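Local coordinates for coat protein (PDB 2BBD), which forms the capsid of Sulfolobus turreted icosahedral virus as its major coat protein, a double jelly roll akin to those of some bacterial and eukaryotic viruses, at residues Pro52-Pro57 with Ala264-Ala269; Tyr58-Thr63 with Gln139-Val144; Thr102-Pro105 with Ser109-Leu112. One frame throughout, in Å; residues are numbered along the deposited sequence.

Interaction 1. Residues Pro52-Pro57 with Ala264-Ala269; sequences PSAPFP and APYSGA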
ATOM      1  N   PRO A  52      -6.481  18.523  10.112  1.00 26.26           N
ATOM      2  CA  PRO A  52      -5.195  17.973  10.553  1.00 25.39           C
ATOM      3  C   PRO A  52      -4.113  17.864   9.489  1.00 27.31           C
ATOM      4  O   PRO A  52      -4.368  18.006   8.298  1.00 25.61           O
ATOM      5  CB  PRO A  52      -5.577  16.611  11.139  1.00 25.29           C
ATOM      6  CG  PRO A  52      -6.798  16.245  10.398  1.00 25.94           C
ATOM      7  CD  PRO A  52      -7.562  17.535  10.283  1.00 25.70           C
ATOM      8  N   SER A  53      -2.892  17.620   9.940  1.00 26.11           N
ATOM      9  CA  SER A  53      -1.762  17.480   9.040  1.00 26.26           C
ATOM     10  C   SER A  53      -1.783  16.067   8.468  1.00 25.39           C
ATOM     11  O   SER A  53      -2.688  15.283   8.753  1.00 24.41           O
ATOM     12  CB  SER A  53      -0.463  17.675   9.817  1.00 28.05           C
ATOM     13  OG  SER A  53      -0.313  16.612  10.747  1.00 30.50           O
ATOM     14  N   ALA A  54      -0.778  15.756   7.657  1.00 23.60           N
ATOM     15  CA  ALA A  54      -0.642  14.430   7.082  1.00 21.88           C
ATOM     16  C   ALA A  54      -0.581  13.470   8.277  1.00 22.02           C
ATOM     17  O   ALA A  54      -0.121  13.845   9.356  1.00 24.54           O
ATOM     18  CB  ALA A  54       0.645  14.360   6.276  1.00 21.97           C
ATOM     19  N   PRO A  55      -0.993  12.209   8.096  1.00 21.25           N
ATOM     20  CA  PRO A  55      -1.506  11.559   6.890  1.00 20.89           C
ATOM     21  C   PRO A  55      -2.951  11.854   6.460  1.00 20.90           C
ATOM     22  O   PRO A  55      -3.503  11.129   5.631  1.00 21.44           O
ATOM     23  CB  PRO A  55      -1.269  10.078   7.186  1.00 19.66           C
ATOM     24  CG  PRO A  55      -1.587  10.003   8.631  1.00 18.06           C
ATOM     25  CD  PRO A  55      -0.905  11.242   9.205  1.00 19.27           C
ATOM     26  N   PHE A  56      -3.575  12.888   7.017  1.00 21.08           N
ATOM     27  CA  PHE A  56      -4.916  13.239   6.562  1.00 19.65           C
ATOM     28  C   PHE A  56      -4.691  13.746   5.137  1.00 21.29           C
ATOM     29  O   PHE A  56      -3.666  14.371   4.851  1.00 23.11           O
ATOM     30  CB  PHE A  56      -5.521  14.349   7.436  1.00 21.73           C
ATOM     31  CG  PHE A  56      -6.733  15.020   6.824  1.00 23.28           C
ATOM     32  CD1 PHE A  56      -6.581  16.054   5.901  1.00 21.16           C
ATOM     33  CD2 PHE A  56      -8.022  14.589   7.132  1.00 21.53           C
ATOM     34  CE1 PHE A  56      -7.694  16.650   5.292  1.00 18.97           C
ATOM     35  CE2 PHE A  56      -9.138  15.178   6.527  1.00 20.59           C
ATOM     36  CZ  PHE A  56      -8.973  16.210   5.604  1.00 17.74           C
ATOM     37  N   PRO A  57      -5.640  13.507   4.221  1.00 21.32           N
ATOM     38  CA  PRO A  57      -6.925  12.813   4.349  1.00 20.15           C
ATOM     39  C   PRO A  57      -6.905  11.282   4.165  1.00 20.78           C
ATOM     40  O   PRO A  57      -7.943  10.626   4.302  1.00 22.24           O
ATOM     41  CB  PRO A  57      -7.779  13.514   3.296  1.00 19.52           C
ATOM     42  CG  PRO A  57      -6.795  13.707   2.178  1.00 18.94           C
ATOM     43  CD  PRO A  57      -5.512  14.137   2.892  1.00 19.01           C
ATOM     44  N   ALA A 264       8.944  15.266  -4.654  1.00 27.15           N
ATOM     45  CA  ALA A 264       9.598  15.452  -3.371  1.00 25.92           C
ATOM     46  C   ALA A 264       8.992  14.454  -2.381  1.00 27.07           C
ATOM     47  O   ALA A 264       7.928  13.887  -2.640  1.00 27.41           O
ATOM     48  CB  ALA A 264       9.388  16.882  -2.882  1.00 25.24           C
ATOM     49  N   PRO A 265       9.657  14.234  -1.233  1.00 25.85           N
ATOM     50  CA  PRO A 265       9.188  13.300  -0.198  1.00 25.36           C
ATOM     51  C   PRO A 265       7.813  13.657   0.362  1.00 24.17           C
ATOM     52  O   PRO A 265       7.482  14.831   0.507  1.00 25.54           O
ATOM     53  CB  PRO A 265      10.265  13.405   0.889  1.00 25.34           C
ATOM     54  CG  PRO A 265      11.478  13.889   0.147  1.00 28.33           C
ATOM     55  CD  PRO A 265      10.900  14.899  -0.808  1.00 26.45           C
ATOM     56  N   TYR A 266       7.022  12.637   0.684  1.00 22.62           N
ATOM     57  CA  TYR A 266       5.699  12.849   1.265  1.00 22.77           C
ATOM     58  C   TYR A 266       5.891  13.634   2.569  1.00 22.26           C
ATOM     59  O   TYR A 266       5.085  14.493   2.927  1.00 22.60           O
ATOM     60  CB  TYR A 266       5.032  11.502   1.539  1.00 21.08           C
ATOM     61  CG  TYR A 266       3.686  11.632   2.178  1.00 21.70           C
ATOM     62  CD1 TYR A 266       2.566  12.010   1.432  1.00 19.85           C
ATOM     63  CD2 TYR A 266       3.528  11.403   3.545  1.00 20.03           C
ATOM     64  CE1 TYR A 266       1.322  12.153   2.039  1.00 21.31           C
ATOM     65  CE2 TYR A 266       2.291  11.545   4.155  1.00 22.93           C
ATOM     66  CZ  TYR A 266       1.194  11.917   3.398  1.00 21.43           C
ATOM     67  OH  TYR A 266      -0.024  12.041   4.020  1.00 25.13           O
ATOM     68  N   SER A 267       6.965  13.314   3.283  1.00 22.27           N
ATOM     69  CA  SER A 267       7.335  14.020   4.503  1.00 22.38           C
ATOM     70  C   SER A 267       8.781  13.648   4.785  1.00 23.65           C
ATOM     71  O   SER A 267       9.370  12.841   4.064  1.00 25.35           O
ATOM     72  CB  SER A 267       6.456  13.633   5.698  1.00 21.41           C
ATOM     73  OG  SER A 267       6.786  12.346   6.188  1.00 22.64           O
ATOM     74  N   GLY A 268       9.357  14.232   5.825  1.00 24.49           N
ATOM     75  CA  GLY A 268      10.729  13.902   6.147  1.00 25.21           C
ATOM     76  C   GLY A 268      10.848  12.526   6.773  1.00 25.61           C
ATOM     77  O   GLY A 268      11.952  12.063   7.023  1.00 27.48           O
ATOM     78  N   ALA A 269       9.727  11.850   7.017  1.00 26.24           N
ATOM     79  CA  ALA A 269       9.796  10.534   7.655  1.00 25.85           C
ATOM     80  C   ALA A 269       9.326   9.367   6.807  1.00 26.28           C
ATOM     81  O   ALA A 269       9.039   8.290   7.337  1.00 24.33           O
ATOM     82  CB  ALA A 269       9.021  10.559   8.977  1.00 27.96           C
TER
HETATM   83  O   HOH W   1      -1.863  13.376   3.131  1.00 29.90           O
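Loops from the two jelly rolls of a capsid protein meet where Tyr266 puts its phenol against Ala54 and Pro55. Tyr266 carries most of the contact on its own side: with CG anti to the backbone N (chi1 178°), its ring runs out from the 264-269 loop and brings the hydroxyl end to the far chain. Ala54 CB lies 3.3 Å from Tyr266 OH and 3.8 Å from Tyr266 CZ, set obliquely to the ring. Pro55 comes from another direction, its CA standing near the ring plane at the edge, 3.3 Å from Tyr266 OH.

In this double jelly roll the contact joins the loop before strand 61-68 to the loop between helix 250-261 and strand 270-284, with 206 residues of chain between the two segments. The 52-57 loop is sharply bent, with cis peptide bonds before Pro55 and Pro57, and Phe56 N donates to Ser53 O at 3.1 Å. The CB of Phe56 points away from the 264-269 loop, and its ring is sandwiched between prolines, with Pro57 CB 3.6 Å above the centre of one face and Pro52 CD nearer the rim of the opposite one. Its carbonyl takes a different role, accepting from a water at 2.7 Å from Phe56 O. The same water lies implausibly close to Tyr266 OH, so a bridge between the loops through it is doubtful.

On the other loop, Ser267 OG accepts from Ala269 N in an ST turn that shapes the chain just beyond the tyrosine. Helix 79-89 flanks the site: Tyr87 meets the Tyr266 ring edge-to-face, while Tyr88 OH bonds to Tyr266 N.

Interaction 2. Residues Tyr58-Thr63 with Gln139-Val144; sequences YNLVQT and QAPSGV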
ATOM      1  N   TYR A  58      -5.738  10.710   3.870  1.00 20.99           N
ATOM      2  CA  TYR A  58      -5.650   9.265   3.670  1.00 19.89           C
ATOM      3  C   TYR A  58      -6.078   8.449   4.878  1.00 20.81           C
ATOM      4  O   TYR A  58      -6.588   7.337   4.711  1.00 21.17           O
ATOM      5  CB  TYR A  58      -4.233   8.845   3.269  1.00 18.23           C
ATOM      6  CG  TYR A  58      -3.820   9.343   1.908  1.00 17.55           C
ATOM      7  CD1 TYR A  58      -4.571   9.033   0.773  1.00 17.92           C
ATOM      8  CD2 TYR A  58      -2.671  10.114   1.748  1.00 17.03           C
ATOM      9  CE1 TYR A  58      -4.182   9.477  -0.484  1.00 19.21           C
ATOM     10  CE2 TYR A  58      -2.275  10.562   0.494  1.00 18.52           C
ATOM     11  CZ  TYR A  58      -3.032  10.241  -0.614  1.00 20.13           C
ATOM     12  OH  TYR A  58      -2.634  10.672  -1.850  1.00 21.34           O
ATOM     13  N   ASN A  59      -5.866   8.980   6.087  1.00 19.84           N
ATOM     14  CA  ASN A  59      -6.256   8.237   7.277  1.00 19.80           C
ATOM     15  C   ASN A  59      -7.765   8.275   7.566  1.00 21.40           C
ATOM     16  O   ASN A  59      -8.210   7.900   8.657  1.00 20.44           O
ATOM     17  CB  ASN A  59      -5.458   8.694   8.506  1.00 19.02           C
ATOM     18  CG  ASN A  59      -5.723  10.133   8.891  1.00 19.96           C
ATOM     19  OD1 ASN A  59      -6.497  10.841   8.249  1.00 24.02           O
ATOM     20  ND2 ASN A  59      -5.072  10.574   9.954  1.00 19.62           N
ATOM     21  N   LEU A  60      -8.548   8.743   6.597  1.00 21.64           N
ATOM     22  CA  LEU A  60     -10.004   8.731   6.754  1.00 20.06           C
ATOM     23  C   LEU A  60     -10.443   7.277   6.545  1.00 21.79           C
ATOM     24  O   LEU A  60     -11.608   6.918   6.763  1.00 20.79           O
ATOM     25  CB  LEU A  60     -10.685   9.655   5.743  1.00 20.67           C
ATOM     26  CG  LEU A  60     -10.571  11.156   6.050  1.00 18.62           C
ATOM     27  CD1 LEU A  60     -11.337  11.941   4.994  1.00 18.54           C
ATOM     28  CD2 LEU A  60     -11.136  11.449   7.441  1.00 18.41           C
ATOM     29  N   VAL A  61      -9.497   6.454   6.089  1.00 19.98           N
ATOM     30  CA  VAL A  61      -9.723   5.023   5.937  1.00 18.52           C
ATOM     31  C   VAL A  61      -8.675   4.426   6.853  1.00 19.83           C
ATOM     32  O   VAL A  61      -7.486   4.736   6.723  1.00 21.77           O
ATOM     33  CB  VAL A  61      -9.480   4.489   4.492  1.00 19.96           C
ATOM     34  CG1 VAL A  61      -9.260   2.978   4.537  1.00 20.02           C
ATOM     35  CG2 VAL A  61     -10.702   4.763   3.600  1.00 15.46           C
ATOM     36  N   GLN A  62      -9.110   3.614   7.811  1.00 19.77           N
ATOM     37  CA  GLN A  62      -8.170   2.991   8.726  1.00 19.78           C
ATOM     38  C   GLN A  62      -7.400   1.879   8.008  1.00 21.87           C
ATOM     39  O   GLN A  62      -6.171   1.913   7.957  1.00 23.58           O
ATOM     40  CB  GLN A  62      -8.892   2.437   9.960  1.00 20.00           C
ATOM     41  CG  GLN A  62      -7.950   1.846  11.005  1.00 19.60           C
ATOM     42  CD  GLN A  62      -8.590   1.714  12.380  1.00 23.86           C
ATOM     43  OE1 GLN A  62      -9.090   2.697  12.937  1.00 23.74           O
ATOM     44  NE2 GLN A  62      -8.565   0.498  12.941  1.00 20.88           N
ATOM     45  N   THR A  63      -8.112   0.899   7.447  1.00 21.60           N
ATOM     46  CA  THR A  63      -7.441  -0.192   6.738  1.00 22.48           C
ATOM     47  C   THR A  63      -8.215  -0.709   5.530  1.00 21.56           C
ATOM     48  O   THR A  63      -9.447  -0.639   5.483  1.00 21.25           O
ATOM     49  CB  THR A  63      -7.185  -1.420   7.654  1.00 22.88           C
ATOM     50  OG1 THR A  63      -8.438  -1.995   8.030  1.00 30.63           O
ATOM     51  CG2 THR A  63      -6.422  -1.033   8.907  1.00 21.50           C
ATOM     52  N   GLN A 139     -11.752   7.614  11.667  1.00 22.62           N
ATOM     53  CA  GLN A 139     -12.582   8.511  12.467  1.00 25.87           C
ATOM     54  C   GLN A 139     -12.658   9.885  11.787  1.00 26.86           C
ATOM     55  O   GLN A 139     -11.827  10.216  10.942  1.00 26.83           O
ATOM     56  CB  GLN A 139     -11.951   8.639  13.852  1.00 27.63           C
ATOM     57  CG  GLN A 139     -12.896   8.958  15.002  1.00 38.92           C
ATOM     58  CD  GLN A 139     -13.884   7.855  15.303  1.00 36.56           C
ATOM     59  OE1 GLN A 139     -13.518   6.688  15.451  1.00 39.56           O
ATOM     60  NE2 GLN A 139     -15.148   8.222  15.406  1.00 42.12           N
ATOM     61  N   ALA A 140     -13.655  10.687  12.140  1.00 26.79           N
ATOM     62  CA  ALA A 140     -13.777  12.020  11.554  1.00 25.40           C
ATOM     63  C   ALA A 140     -12.838  12.962  12.298  1.00 24.76           C
ATOM     64  O   ALA A 140     -12.656  12.833  13.508  1.00 23.59           O
ATOM     65  CB  ALA A 140     -15.208  12.517  11.677  1.00 26.36           C
ATOM     66  N   PRO A 141     -12.207  13.909  11.586  1.00 24.31           N
ATOM     67  CA  PRO A 141     -11.315  14.812  12.319  1.00 25.58           C
ATOM     68  C   PRO A 141     -12.141  15.615  13.323  1.00 25.12           C
ATOM     69  O   PRO A 141     -13.337  15.832  13.126  1.00 25.21           O
ATOM     70  CB  PRO A 141     -10.735  15.700  11.220  1.00 26.32           C
ATOM     71  CG  PRO A 141     -10.757  14.796  10.017  1.00 25.08           C
ATOM     72  CD  PRO A 141     -12.112  14.136  10.136  1.00 23.31           C
ATOM     73  N   SER A 142     -11.509  16.045  14.402  1.00 24.98           N
ATOM     74  CA  SER A 142     -12.213  16.816  15.408  1.00 27.16           C
ATOM     75  C   SER A 142     -12.814  18.098  14.832  1.00 25.71           C
ATOM     76  O   SER A 142     -12.190  18.782  14.011  1.00 23.94           O
ATOM     77  CB  SER A 142     -11.261  17.178  16.548  1.00 29.01           C
ATOM     78  OG  SER A 142     -11.906  18.016  17.491  1.00 35.44           O
ATOM     79  N   GLY A 143     -14.035  18.402  15.262  1.00 25.70           N
ATOM     80  CA  GLY A 143     -14.709  19.616  14.841  1.00 22.90           C
ATOM     81  C   GLY A 143     -15.418  19.594  13.506  1.00 25.46           C
ATOM     82  O   GLY A 143     -15.973  20.616  13.098  1.00 26.91           O
ATOM     83  N   VAL A 144     -15.398  18.465  12.803  1.00 23.77           N
ATOM     84  CA  VAL A 144     -16.075  18.403  11.511  1.00 23.75           C
ATOM     85  C   VAL A 144     -16.850  17.110  11.282  1.00 24.38           C
ATOM     86  O   VAL A 144     -16.716  16.139  12.026  1.00 24.47           O
ATOM     87  CB  VAL A 144     -15.081  18.575  10.331  1.00 24.52           C
ATOM     88  CG1 VAL A 144     -14.318  19.889  10.474  1.00 25.54           C
ATOM     89  CG2 VAL A 144     -14.128  17.395  10.273  1.00 23.04           C
TER
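Leu60 and Pro141 meet at one end of the amino-terminal jelly roll, where the 3-10 segment 58-60 leads into strand 61-68 and faces the loop that joins strand 131-137 to strand 145-158. The apolar part of the contact rests on a single branch. Leu60 carries CG anti to its carbonyl carbon (chi1 -75°); chi2 of -178° then extends CD1 anti to CA and sets the other branch, CD2, against the loop, where the leucine and the proline ring cross at about a right angle.

Backbone bonding sets the two chains around this touch. Leu60 pairs with Gly138 just before the loop departs, and farther along a classic beta bulge sets Gln62 and Thr63 together opposite Leu136 of strand 131-137. Past the proline the loop reverses in a type II turn from Pro141 to Val144, closed by a weak bond from Val144 N to Pro141 O (3.4 Å); Gly143 takes the positive phi of 82° in that turn.

Polar and apolar surfaces also meet at Gln139, whose CB points away from the 58-63 segment while its backbone carbonyl stays close. Leu60 CD2 lies 3.8 Å from Gln139 O and 3.9 Å from Pro141 CD.

Interaction 3. Residues Thr102-Pro105 with Ser109-Leu112; sequences TSVP and SVNL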
ATOM      1  N   THR A 102      -5.953  22.300   5.581  1.00 25.73           N
ATOM      2  CA  THR A 102      -6.977  23.114   4.948  1.00 26.10           C
ATOM      3  C   THR A 102      -7.981  23.558   6.012  1.00 27.14           C
ATOM      4  O   THR A 102      -8.272  22.821   6.960  1.00 26.02           O
ATOM      5  CB  THR A 102      -7.718  22.324   3.853  1.00 27.56           C
ATOM      6  OG1 THR A 102      -6.826  22.090   2.757  1.00 28.25           O
ATOM      7  CG2 THR A 102      -8.962  23.094   3.357  1.00 25.46           C
ATOM      8  N   SER A 103      -8.510  24.762   5.847  1.00 23.71           N
ATOM      9  CA  SER A 103      -9.465  25.308   6.795  1.00 24.26           C
ATOM     10  C   SER A 103     -10.908  25.114   6.337  1.00 24.04           C
ATOM     11  O   SER A 103     -11.233  25.333   5.176  1.00 25.58           O
ATOM     12  CB  SER A 103      -9.190  26.803   6.999  1.00 26.32           C
ATOM     13  OG  SER A 103     -10.190  27.415   7.802  1.00 32.56           O
ATOM     14  N   VAL A 104     -11.765  24.690   7.258  1.00 23.03           N
ATOM     15  CA  VAL A 104     -13.178  24.522   6.962  1.00 23.42           C
ATOM     16  C   VAL A 104     -13.869  25.667   7.700  1.00 24.27           C
ATOM     17  O   VAL A 104     -13.884  25.703   8.933  1.00 24.55           O
ATOM     18  CB  VAL A 104     -13.733  23.176   7.492  1.00 22.94           C
ATOM     19  CG1 VAL A 104     -15.164  22.989   7.014  1.00 22.53           C
ATOM     20  CG2 VAL A 104     -12.852  22.020   7.029  1.00 20.87           C
ATOM     21  N   PRO A 105     -14.430  26.625   6.954  1.00 24.78           N
ATOM     22  CA  PRO A 105     -15.122  27.781   7.534  1.00 25.21           C
ATOM     23  C   PRO A 105     -16.292  27.389   8.423  1.00 26.10           C
ATOM     24  O   PRO A 105     -16.942  26.367   8.188  1.00 25.44           O
ATOM     25  CB  PRO A 105     -15.589  28.556   6.304  1.00 24.19           C
ATOM     26  CG  PRO A 105     -14.547  28.218   5.286  1.00 27.04           C
ATOM     27  CD  PRO A 105     -14.362  26.741   5.489  1.00 25.16           C
ATOM     28  N   SER A 109     -18.049  24.275   4.352  1.00 26.88           N
ATOM     29  CA  SER A 109     -17.528  22.951   4.075  1.00 27.50           C
ATOM     30  C   SER A 109     -16.522  23.003   2.940  1.00 26.99           C
ATOM     31  O   SER A 109     -16.404  24.024   2.247  1.00 26.06           O
ATOM     32  CB  SER A 109     -18.676  22.006   3.708  1.00 31.74           C
ATOM     33  OG  SER A 109     -19.317  22.448   2.529  1.00 34.76           O
ATOM     34  N   VAL A 110     -15.782  21.910   2.774  1.00 23.18           N
ATOM     35  CA  VAL A 110     -14.793  21.810   1.709  1.00 23.08           C
ATOM     36  C   VAL A 110     -14.995  20.495   0.952  1.00 22.83           C
ATOM     37  O   VAL A 110     -15.604  19.545   1.472  1.00 20.35           O
ATOM     38  CB  VAL A 110     -13.321  21.905   2.253  1.00 21.82           C
ATOM     39  CG1 VAL A 110     -13.062  23.311   2.813  1.00 20.87           C
ATOM     40  CG2 VAL A 110     -13.064  20.854   3.318  1.00 17.99           C
ATOM     41  N   ASN A 111     -14.501  20.447  -0.283  1.00 22.74           N
ATOM     42  CA  ASN A 111     -14.654  19.254  -1.110  1.00 22.26           C
ATOM     43  C   ASN A 111     -13.704  18.141  -0.683  1.00 21.57           C
ATOM     44  O   ASN A 111     -12.550  18.389  -0.351  1.00 21.62           O
ATOM     45  CB  ASN A 111     -14.404  19.584  -2.588  1.00 22.74           C
ATOM     46  CG  ASN A 111     -15.236  20.750  -3.074  1.00 25.42           C
ATOM     47  OD1 ASN A 111     -16.441  20.805  -2.830  1.00 27.36           O
ATOM     48  ND2 ASN A 111     -14.599  21.688  -3.782  1.00 26.94           N
ATOM     49  N   LEU A 112     -14.205  16.911  -0.704  1.00 21.33           N
ATOM     50  CA  LEU A 112     -13.412  15.745  -0.347  1.00 20.94           C
ATOM     51  C   LEU A 112     -13.288  14.822  -1.567  1.00 22.24           C
ATOM     52  O   LEU A 112     -14.294  14.476  -2.202  1.00 21.11           O
ATOM     53  CB  LEU A 112     -14.081  14.998   0.811  1.00 22.15           C
ATOM     54  CG  LEU A 112     -13.546  13.627   1.237  1.00 24.85           C
ATOM     55  CD1 LEU A 112     -12.143  13.738   1.859  1.00 25.43           C
ATOM     56  CD2 LEU A 112     -14.520  13.044   2.236  1.00 21.60           C
TER
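Val110 packs against Thr102, Ser103 and Val104 across a chain reversal at the edge of the amino-terminal jelly roll, and it illustrates how branched residues can join two strands that are not paired with each other. Its CB points toward the 102-105 segment, and the two methyls then divide the work. A chi1 of -67° sets CG1 on the far side of CB from the carbonyl carbon and tucks CG2 into the slot flanked by the backbone N and that carbon. Val110 CG1 lies 3.6 Å from Ser103 O, a methyl resting against a backbone carbonyl, and 4.1 Å from Thr102 CG2. Val110 CG2 meets the other valine, 3.9 Å from Val104 CG2.

Val104 uses both of its branches as well. Val104 CG1, held anti to the backbone N (chi1 -173°), is placed against the main chain of Ser109, 3.8 Å from Ser109 CA. The same rotation puts CG2 next to the backbone N, and this is the branch that meets Val110, the two side chains lying aslant to one another. Thr102 offers its methyl, and not its hydroxyl, passing alongside Val110 with the two side chains running in opposed directions. The hydroxyl is used elsewhere, OG1 being hydrogen-bonded to Ala99 O. Ser103 and Ser109 both direct their CB atoms away from the contact, and the close approaches are made by methyls and main chain.

The two segments owe their strand geometry to different partners. Strand 103-104 pairs with the short strand 49-50, Val104 bonding to Val49, whereas strand 108-123 belongs to the larger sheet and runs antiparallel to strand 29-43, with Val110 bonded to Ile41 and Leu112 to Gly39.

Overall arrangement
The three contacts differ in reach and depth, and none is deep core. Interaction 1 joins the two jelly rolls and is partly buried; the others stay within the amino-terminal one, interaction 2 partly buried and interaction 3 at the surface. Along the chain they are nested, interaction 3 inside interaction 2 inside interaction 1. At the domain junction a phenol meets alanine and proline, with a water of doubtful role, whereas aliphatic groups against one another and against backbone carbonyls carry the others. Interaction 2 is the common neighbour: Pro141 packs on Pro52 and Phe56 of interaction 1, Tyr58 touches Tyr266, and Leu60 meets Leu112 of interaction 3, while interactions 1 and 3 do not touch.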